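Local coordinates for protein endo-n-acetyl-beta-d-glucosaminidase (PDB 4AC1) that probably cleaves N-linked glycans between the two core N-acetylglucosamines, a family 18 endo-beta-N-acetylglucosaminidase that deglycosylates the cellulases of its fungus, at residues F150-E162 / D182-G195. Sequence-based numbering, arbitrary orientation.
Sequences FLITLAPVASALE and DIDWYNTQFYSGFG. With ZN (zinc ion), chain K; ACT (acetate ion), chain D.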
ATOM      1  N   PHE A 150       2.694   7.139  13.544  1.00  6.93           N
ATOM      2  CA  PHE A 150       1.654   6.599  12.650  1.00  6.26           C
ATOM      3  C   PHE A 150       2.214   6.523  11.230  1.00  6.60           C
ATOM      4  O   PHE A 150       2.911   7.433  10.796  1.00  8.10           O
ATOM      5  CB  PHE A 150       0.436   7.506  12.680  1.00  6.63           C
ATOM      6  CG  PHE A 150      -0.767   6.943  11.973  1.00  5.58           C
ATOM      7  CD1 PHE A 150      -1.486   5.887  12.531  1.00  6.63           C
ATOM      8  CD2 PHE A 150      -1.207   7.490  10.772  1.00  6.08           C
ATOM      9  CE1 PHE A 150      -2.606   5.365  11.890  1.00  7.22           C
ATOM     10  CE2 PHE A 150      -2.336   6.969  10.121  1.00  7.02           C
ATOM     11  CZ  PHE A 150      -3.027   5.904  10.679  1.00  7.06           C
ATOM     12  N   LEU A 151       1.958   5.426  10.526  1.00  6.33           N
ATOM     13  CA  LEU A 151       2.516   5.260   9.183  1.00  5.95           C
ATOM     14  C   LEU A 151       1.620   5.904   8.145  1.00  5.20           C
ATOM     15  O   LEU A 151       0.427   5.648   8.114  1.00  5.86           O
ATOM     16  CB  LEU A 151       2.758   3.782   8.852  1.00  6.31           C
ATOM     17  CG  LEU A 151       3.794   3.115   9.762  1.00  7.02           C
ATOM     18  CD1 LEU A 151       3.871   1.634   9.454  1.00  7.68           C
ATOM     19  CD2 LEU A 151       5.180   3.774   9.655  1.00  8.16           C
ATOM     20  N   ILE A 152       2.187   6.778   7.323  1.00  4.58           N
ATOM     21  CA  ILE A 152       1.445   7.398   6.230  1.00  4.41           C
ATOM     22  C   ILE A 152       2.196   7.115   4.944  1.00  3.50           C
ATOM     23  O   ILE A 152       3.360   7.482   4.803  1.00  4.70           O
ATOM     24  CB  ILE A 152       1.258   8.922   6.425  1.00  4.38           C
ATOM     25  CG1 ILE A 152       0.504   9.207   7.737  1.00  6.28           C
ATOM     26  CG2 ILE A 152       0.491   9.534   5.245  1.00  6.09           C
ATOM     27  CD1 ILE A 152       0.323  10.683   8.082  1.00  8.00           C
ATOM     28  N   THR A 153       1.518   6.455   4.006  1.00  3.75           N
ATOM     29  CA  THR A 153       2.136   6.128   2.732  1.00  3.84           C
ATOM     30  C   THR A 153       1.217   6.524   1.581  1.00  3.77           C
ATOM     31  O   THR A 153       0.039   6.824   1.787  1.00  3.84           O
ATOM     32  CB  THR A 153       2.509   4.624   2.660  1.00  3.73           C
ATOM     33  OG1 THR A 153       1.321   3.831   2.732  1.00  4.40           O
ATOM     34  CG2 THR A 153       3.396   4.234   3.813  1.00  4.38           C
ATOM     35  N   LEU A 154       1.775   6.564   0.373  1.00  4.39           N
ATOM     36  CA  LEU A 154       0.978   6.722  -0.838  1.00  4.37           C
ATOM     37  C   LEU A 154       1.391   5.641  -1.813  1.00  3.67           C
ATOM     38  O   LEU A 154       2.423   4.999  -1.619  1.00  3.96           O
ATOM     39  CB  LEU A 154       1.132   8.118  -1.441  1.00  5.18           C
ATOM     40  CG  LEU A 154       0.583   9.252  -0.577  1.00  5.72           C
ATOM     41  CD1 LEU A 154       1.673   9.852   0.335  1.00  6.75           C
ATOM     42  CD2 LEU A 154      -0.099  10.299  -1.434  1.00  5.76           C
ATOM     43  N   ALA A 155       0.599   5.462  -2.871  1.00  4.29           N
ATOM     44  CA  ALA A 155       0.867   4.458  -3.888  1.00  4.71           C
ATOM     45  C   ALA A 155       0.908   5.090  -5.289  1.00  4.48           C
ATOM     46  O   ALA A 155       0.081   4.772  -6.145  1.00  4.03           O
ATOM     47  CB  ALA A 155      -0.189   3.344  -3.805  1.00  5.16           C
ATOM     48  N   PRO A 156       1.877   5.982  -5.548  1.00  4.34           N
ATOM     49  CA  PRO A 156       2.023   6.509  -6.907  1.00  4.25           C
ATOM     50  C   PRO A 156       2.341   5.390  -7.892  1.00  4.09           C
ATOM     51  O   PRO A 156       3.028   4.434  -7.548  1.00  3.80           O
ATOM     52  CB  PRO A 156       3.245   7.419  -6.783  1.00  4.39           C
ATOM     53  CG  PRO A 156       4.031   6.845  -5.641  1.00  3.73           C
ATOM     54  CD  PRO A 156       3.019   6.334  -4.682  1.00  4.92           C
ATOM     55  N   VAL A 157       1.857   5.519  -9.122  1.00  4.14           N
ATOM     56  CA  VAL A 157       2.380   4.674 -10.182  1.00  4.38           C
ATOM     57  C   VAL A 157       3.806   5.155 -10.462  1.00  4.58           C
ATOM     58  O   VAL A 157       4.133   6.322 -10.257  1.00  4.41           O
ATOM     59  CB  VAL A 157       1.478   4.667 -11.436  1.00  4.36           C
ATOM     60  CG1 VAL A 157       0.063   4.250 -11.067  1.00  5.18           C
ATOM     61  CG2 VAL A 157       1.490   6.010 -12.144  1.00  5.15           C
ATOM     62  N   ALA A 158       4.669   4.257 -10.917  1.00  4.77           N
ATOM     63  CA  ALA A 158       6.092   4.579 -10.992  1.00  4.79           C
ATOM     64  C   ALA A 158       6.394   5.853 -11.790  1.00  4.86           C
ATOM     65  O   ALA A 158       7.154   6.700 -11.325  1.00  5.62           O
ATOM     66  CB  ALA A 158       6.878   3.397 -11.550  1.00  4.71           C
ATOM     67  N   SER A 159       5.777   5.997 -12.966  1.00  4.59           N
ATOM     68  CA  SER A 159       5.994   7.160 -13.830  1.00  4.75           C
ATOM     69  C   SER A 159       5.587   8.476 -13.153  1.00  4.84           C
ATOM     70  O   SER A 159       6.047   9.540 -13.548  1.00  5.05           O
ATOM     71  CB  SER A 159       5.285   6.990 -15.176  1.00  5.33           C
ATOM     72  OG  SER A 159       3.935   6.630 -14.978  1.00  5.56           O
ATOM     73  N   ALA A 160       4.720   8.418 -12.145  1.00  5.02           N
ATOM     74  CA  ALA A 160       4.339   9.636 -11.412  1.00  5.31           C
ATOM     75  C   ALA A 160       5.479  10.201 -10.573  1.00  5.22           C
ATOM     76  O   ALA A 160       5.438  11.368 -10.171  1.00  5.67           O
ATOM     77  CB  ALA A 160       3.117   9.386 -10.550  1.00  5.57           C
ATOM     78  N   LEU A 161       6.493   9.380 -10.332  1.00  5.15           N
ATOM     79  CA  LEU A 161       7.694   9.810  -9.611  1.00  5.63           C
ATOM     80  C   LEU A 161       8.831  10.179 -10.572  1.00  6.36           C
ATOM     81  O   LEU A 161       9.957  10.466 -10.147  1.00  6.76           O
ATOM     82  CB  LEU A 161       8.151   8.734  -8.626  1.00  5.18           C
ATOM     83  CG  LEU A 161       7.131   8.269  -7.580  1.00  4.87           C
ATOM     84  CD1 LEU A 161       7.796   7.352  -6.580  1.00  6.30           C
ATOM     85  CD2 LEU A 161       6.433   9.434  -6.895  1.00  4.90           C
ATOM     86  N   GLU A 162       8.505  10.164 -11.868  1.00  7.66           N
ATOM     87  CA  GLU A 162       9.430  10.485 -12.962  1.00  9.44           C
ATOM     88  C   GLU A 162       8.877  11.599 -13.854  1.00 10.12           C
ATOM     89  O   GLU A 162       9.150  11.618 -15.060  1.00 10.52           O
ATOM     90  CB  GLU A 162       9.675   9.240 -13.815  1.00 10.34           C
ATOM     91  CG  GLU A 162      10.265   8.073 -13.043  1.00 11.18           C
ATOM     92  CD  GLU A 162      10.169   6.760 -13.800  1.00 12.76           C
ATOM     93  OE1 GLU A 162       9.090   6.132 -13.815  1.00 14.81           O
ATOM     94  OE2 GLU A 162      11.176   6.346 -14.407  1.00 12.96           O
ATOM     95  N   ASP A 182       6.460  13.869   6.410  1.00  8.27           N
ATOM     96  CA  ASP A 182       5.264  13.255   6.992  1.00  8.47           C
ATOM     97  C   ASP A 182       4.913  11.940   6.302  1.00  7.53           C
ATOM     98  O   ASP A 182       3.971  11.256   6.699  1.00  7.75           O
ATOM     99  CB  ASP A 182       4.057  14.177   6.842  1.00  8.75           C
ATOM    100  CG  ASP A 182       4.243  15.529   7.490  1.00 10.87           C
ATOM    101  OD1 ASP A 182       5.113  15.703   8.371  1.00 11.88           O
ATOM    102  OD2 ASP A 182       3.488  16.443   7.106  1.00 13.19           O
ATOM    103  N   ILE A 183       5.656  11.585   5.260  1.00  6.11           N
ATOM    104  CA  ILE A 183       5.339  10.413   4.441  1.00  5.93           C
ATOM    105  C   ILE A 183       6.440   9.396   4.667  1.00  5.49           C
ATOM    106  O   ILE A 183       7.614   9.693   4.472  1.00  6.73           O
ATOM    107  CB  ILE A 183       5.230  10.793   2.944  1.00  5.72           C
ATOM    108  CG1 ILE A 183       4.026  11.714   2.708  1.00  6.64           C
ATOM    109  CG2 ILE A 183       5.157   9.534   2.081  1.00  5.92           C
ATOM    110  CD1 ILE A 183       4.080  12.476   1.399  1.00  6.56           C
ATOM    111  N   ASP A 184       6.058   8.198   5.080  1.00  4.71           N
ATOM    112  CA  ASP A 184       7.054   7.179   5.414  1.00  5.13           C
ATOM    113  C   ASP A 184       7.663   6.502   4.193  1.00  4.48           C
ATOM    114  O   ASP A 184       8.866   6.257   4.172  1.00  5.78           O
ATOM    115  CB  ASP A 184       6.505   6.179   6.436  1.00  5.89           C
ATOM    116  CG  ASP A 184       6.158   6.849   7.725  1.00  5.72           C
ATOM    117  OD1 ASP A 184       7.094   7.173   8.494  1.00  9.78           O
ATOM    118  OD2 ASP A 184       4.978   7.151   7.964  1.00  6.67           O
ATOM    119  N   TRP A 185       6.834   6.201   3.190  1.00  4.38           N
ATOM    120  CA  TRP A 185       7.332   5.654   1.926  1.00  3.87           C
ATOM    121  C   TRP A 185       6.255   5.687   0.853  1.00  3.84           C
ATOM    122  O   TRP A 185       5.083   5.997   1.131  1.00  3.84           O
ATOM    123  CB  TRP A 185       7.915   4.229   2.082  1.00  4.07           C
ATOM    124  CG  TRP A 185       6.902   3.135   2.259  1.00  3.83           C
ATOM    125  CD1 TRP A 185       6.254   2.452   1.267  1.00  4.41           C
ATOM    126  CD2 TRP A 185       6.429   2.584   3.500  1.00  4.71           C
ATOM    127  NE1 TRP A 185       5.404   1.522   1.800  1.00  4.59           N
ATOM    128  CE2 TRP A 185       5.501   1.571   3.168  1.00  4.13           C
ATOM    129  CE3 TRP A 185       6.690   2.849   4.855  1.00  4.58           C
ATOM    130  CZ2 TRP A 185       4.815   0.838   4.135  1.00  4.86           C
ATOM    131  CZ3 TRP A 185       6.023   2.105   5.814  1.00  6.03           C
ATOM    132  CH2 TRP A 185       5.090   1.111   5.447  1.00  5.17           C
ATOM    133  N   TYR A 186       6.685   5.370  -0.367  1.00  3.57           N
ATOM    134  CA  TYR A 186       5.833   5.301  -1.538  1.00  3.80           C
ATOM    135  C   TYR A 186       5.755   3.856  -2.026  1.00  3.46           C
ATOM    136  O   TYR A 186       6.780   3.253  -2.385  1.00  4.26           O
ATOM    137  CB  TYR A 186       6.382   6.217  -2.640  1.00  4.19           C
ATOM    138  CG  TYR A 186       6.508   7.671  -2.226  1.00  4.30           C
ATOM    139  CD1 TYR A 186       5.409   8.526  -2.304  1.00  5.58           C
ATOM    140  CD2 TYR A 186       7.725   8.193  -1.764  1.00  5.45           C
ATOM    141  CE1 TYR A 186       5.503   9.845  -1.914  1.00  6.59           C
ATOM    142  CE2 TYR A 186       7.827   9.536  -1.373  1.00  5.72           C
ATOM    143  CZ  TYR A 186       6.713  10.349  -1.468  1.00  6.50           C
ATOM    144  OH  TYR A 186       6.826  11.670  -1.074  1.00  8.53           O
ATOM    145  N   ASN A 187       4.546   3.302  -1.998  1.00  3.44           N
ATOM    146  CA  ASN A 187       4.253   1.975  -2.535  1.00  3.73           C
ATOM    147  C   ASN A 187       4.165   2.124  -4.039  1.00  4.06           C
ATOM    148  O   ASN A 187       3.096   2.383  -4.596  1.00  4.51           O
ATOM    149  CB  ASN A 187       2.925   1.483  -1.966  1.00  4.38           C
ATOM    150  CG  ASN A 187       3.018   1.159  -0.500  1.00  3.72           C
ATOM    151  OD1 ASN A 187       3.786   0.278  -0.101  1.00  5.09           O
ATOM    152  ND2 ASN A 187       2.253   1.888   0.318  1.00  5.49           N
ATOM    153  N   THR A 188       5.310   1.995  -4.696  1.00  3.86           N
ATOM    154  CA  THR A 188       5.426   2.499  -6.061  1.00  4.60           C
ATOM    155  C   THR A 188       5.022   1.420  -7.061  1.00  3.80           C
ATOM    156  O   THR A 188       5.568   0.314  -7.056  1.00  4.45           O
ATOM    157  CB  THR A 188       6.837   3.069  -6.311  1.00  3.69           C
ATOM    158  OG1 THR A 188       7.128   4.070  -5.327  1.00  5.05           O
ATOM    159  CG2 THR A 188       6.937   3.744  -7.659  1.00  5.50           C
ATOM    160  N   GLN A 189       4.016   1.729  -7.880  1.00  3.78           N
ATOM    161  CA  GLN A 189       3.420   0.708  -8.738  1.00  4.51           C
ATOM    162  C   GLN A 189       4.203   0.551 -10.049  1.00  4.71           C
ATOM    163  O   GLN A 189       4.014   1.332 -10.990  1.00  4.85           O
ATOM    164  CB  GLN A 189       1.941   1.019  -8.999  1.00  4.51           C
ATOM    165  CG  GLN A 189       1.156   1.395  -7.740  1.00  6.16           C
ATOM    166  CD  GLN A 189      -0.345   1.433  -7.955  1.00  5.44           C
ATOM    167  OE1 GLN A 189      -0.886   0.574  -8.647  1.00  7.46           O
ATOM    168  NE2 GLN A 189      -1.024   2.413  -7.374  1.00  6.37           N
ATOM    169  N   PHE A 190       5.092  -0.447 -10.085  1.00  5.10           N
ATOM    170  CA  PHE A 190       5.850  -0.808 -11.293  1.00  5.57           C
ATOM    171  C   PHE A 190       5.068  -1.841 -12.112  1.00  5.71           C
ATOM    172  O   PHE A 190       5.508  -2.989 -12.309  1.00  6.26           O
ATOM    173  CB  PHE A 190       7.245  -1.361 -10.944  1.00  5.75           C
ATOM    174  CG  PHE A 190       8.191  -0.342 -10.338  1.00  5.54           C
ATOM    175  CD1 PHE A 190       8.171  -0.065  -8.967  1.00  4.74           C
ATOM    176  CD2 PHE A 190       9.125   0.315 -11.137  1.00  6.38           C
ATOM    177  CE1 PHE A 190       9.050   0.861  -8.416  1.00  6.03           C
ATOM    178  CE2 PHE A 190      10.014   1.240 -10.594  1.00  5.75           C
ATOM    179  CZ  PHE A 190       9.977   1.509  -9.225  1.00  6.14           C
ATOM    180  N   TYR A 191       3.904  -1.427 -12.585  1.00  5.40           N
ATOM    181  CA  TYR A 191       3.031  -2.287 -13.376  1.00  5.40           C
ATOM    182  C   TYR A 191       1.967  -1.441 -14.063  1.00  5.88           C
ATOM    183  O   TYR A 191       1.965  -0.214 -13.912  1.00  5.80           O
ATOM    184  CB  TYR A 191       2.427  -3.419 -12.530  1.00  6.00           C
ATOM    185  CG  TYR A 191       1.867  -3.054 -11.168  1.00  4.55           C
ATOM    186  CD1 TYR A 191       0.533  -2.663 -11.008  1.00  5.07           C
ATOM    187  CD2 TYR A 191       2.645  -3.221 -10.012  1.00  4.61           C
ATOM    188  CE1 TYR A 191      -0.006  -2.380  -9.733  1.00  5.31           C
ATOM    189  CE2 TYR A 191       2.125  -2.953  -8.747  1.00  4.90           C
ATOM    190  CZ  TYR A 191       0.809  -2.534  -8.609  1.00  5.19           C
ATOM    191  OH  TYR A 191       0.333  -2.287  -7.337  1.00  6.42           O
ATOM    192  N   SER A 192       1.100  -2.098 -14.841  1.00  6.13           N
ATOM    193  CA  SER A 192      -0.001  -1.448 -15.564  1.00  6.76           C
ATOM    194  C   SER A 192       0.471  -0.485 -16.644  1.00  6.79           C
ATOM    195  O   SER A 192      -0.316   0.312 -17.161  1.00  9.14           O
ATOM    196  CB  SER A 192      -0.972  -0.759 -14.600  1.00  6.49           C
ATOM    197  OG  SER A 192      -1.524  -1.724 -13.733  1.00  7.06           O
ATOM    198  N   GLY A 193       1.744  -0.593 -17.013  1.00  6.71           N
ATOM    199  CA  GLY A 193       2.321   0.242 -18.058  1.00  6.03           C
ATOM    200  C   GLY A 193       3.182   1.368 -17.515  1.00  5.61           C
ATOM    201  O   GLY A 193       3.935   1.979 -18.254  1.00  5.03           O
ATOM    202  N   PHE A 194       3.138   1.593 -16.199  1.00  5.01           N
ATOM    203  CA  PHE A 194       3.708   2.802 -15.586  1.00  5.10           C
ATOM    204  C   PHE A 194       5.164   2.658 -15.190  1.00  5.95           C
ATOM    205  O   PHE A 194       5.859   3.650 -14.946  1.00  6.84           O
ATOM    206  CB  PHE A 194       2.855   3.236 -14.394  1.00  5.52           C
ATOM    207  CG  PHE A 194       1.458   3.589 -14.780  1.00  4.90           C
ATOM    208  CD1 PHE A 194       1.206   4.698 -15.597  1.00  6.30           C
ATOM    209  CD2 PHE A 194       0.395   2.809 -14.373  1.00  5.78           C
ATOM    210  CE1 PHE A 194      -0.084   5.013 -15.987  1.00  6.33           C
ATOM    211  CE2 PHE A 194      -0.895   3.128 -14.739  1.00  6.84           C
ATOM    212  CZ  PHE A 194      -1.134   4.213 -15.566  1.00  6.74           C
ATOM    213  N   GLY A 195       5.640   1.423 -15.131  1.00  5.69           N
ATOM    214  CA  GLY A 195       7.035   1.167 -14.765  1.00  5.85           C
ATOM    215  C   GLY A 195       7.368  -0.300 -14.775  1.00  6.45           C
ATOM    216  O   GLY A 195       6.480  -1.142 -14.830  1.00  6.45           O
TER
HETATM  217 ZN    ZN K1295       4.198  18.051   7.921  0.50  8.56          ZN
HETATM  218  C   ACT D1288      -2.367  -0.717  -6.100  1.00  9.20           C
HETATM  219  O   ACT D1288      -2.172  -1.630  -6.931  1.00 10.04           O
HETATM  220  OXT ACT D1288      -3.293   0.083  -6.362  1.00  9.04           O
HETATM  221  CH3 ACT D1288      -1.511  -0.591  -4.883  1.00 10.14           C
HETATM  222  O   HOH W   1       8.620   4.090 -15.438  1.00 13.76           O
HETATM  223  O   HOH W   2       5.552  18.625   6.339  1.00 14.96           O
HETATM  224  O   HOH W   3       3.554  19.884   8.279  1.00 29.44           O
HETATM  225  O   HOH W   4       2.531  18.769   6.402  1.00 25.13           O
HETATM  226  O   HOH W   5       3.302  17.621   9.987  1.00 14.68           O
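Strands 151-154 and 185-189 run parallel, their axes 5.0 Å apart at a 35° angle, as neighbouring strands of the GH18 beta/alpha barrel joined through helix 172-179. Asn187 N donates to Leu154 O at 2.7 Å, and farther along Gln189 N reaches Pro156 O, while Gln189 O receives Ala158 N from above its carbonyl plane. At the start of the pair Asp184 closes a two-bond clasp on Ile152: its N meets Ile152 O, and its OD2 takes Ile152 N at 2.9 Å through the anti lone pair, an oxygen that also salt-bridges Arg143. Inside the barrel Thr153 CG2 sits over the centre of the six-membered ring of Trp185, 3.4 Å from its centroid. With CG set between its backbone N and carbonyl carbon (chi1 74°), the indole lies alongside the Thr153 side chain, and NE1 donates to Asn187 OD1, which lies in the indole plane, though the donor stands above the amide plane of Asn187. An alanine here instead of Trp185 would probably strip the aromatic cover from the Thr153 methyl and deprive Asn187 OD1 of its indole donor. Beyond the C-terminal ends of the strands, Val157 CG2 lies over one face of Phe194, offset toward the rim, and Ala158 CB covers Phe190. Gln189, a zinc ligand together with Glu127, has its amide held by the residue just past strand 151-154: NE2 donates to Ala155 O at 2.9 Å, tilted 30° from that carbonyl's plane.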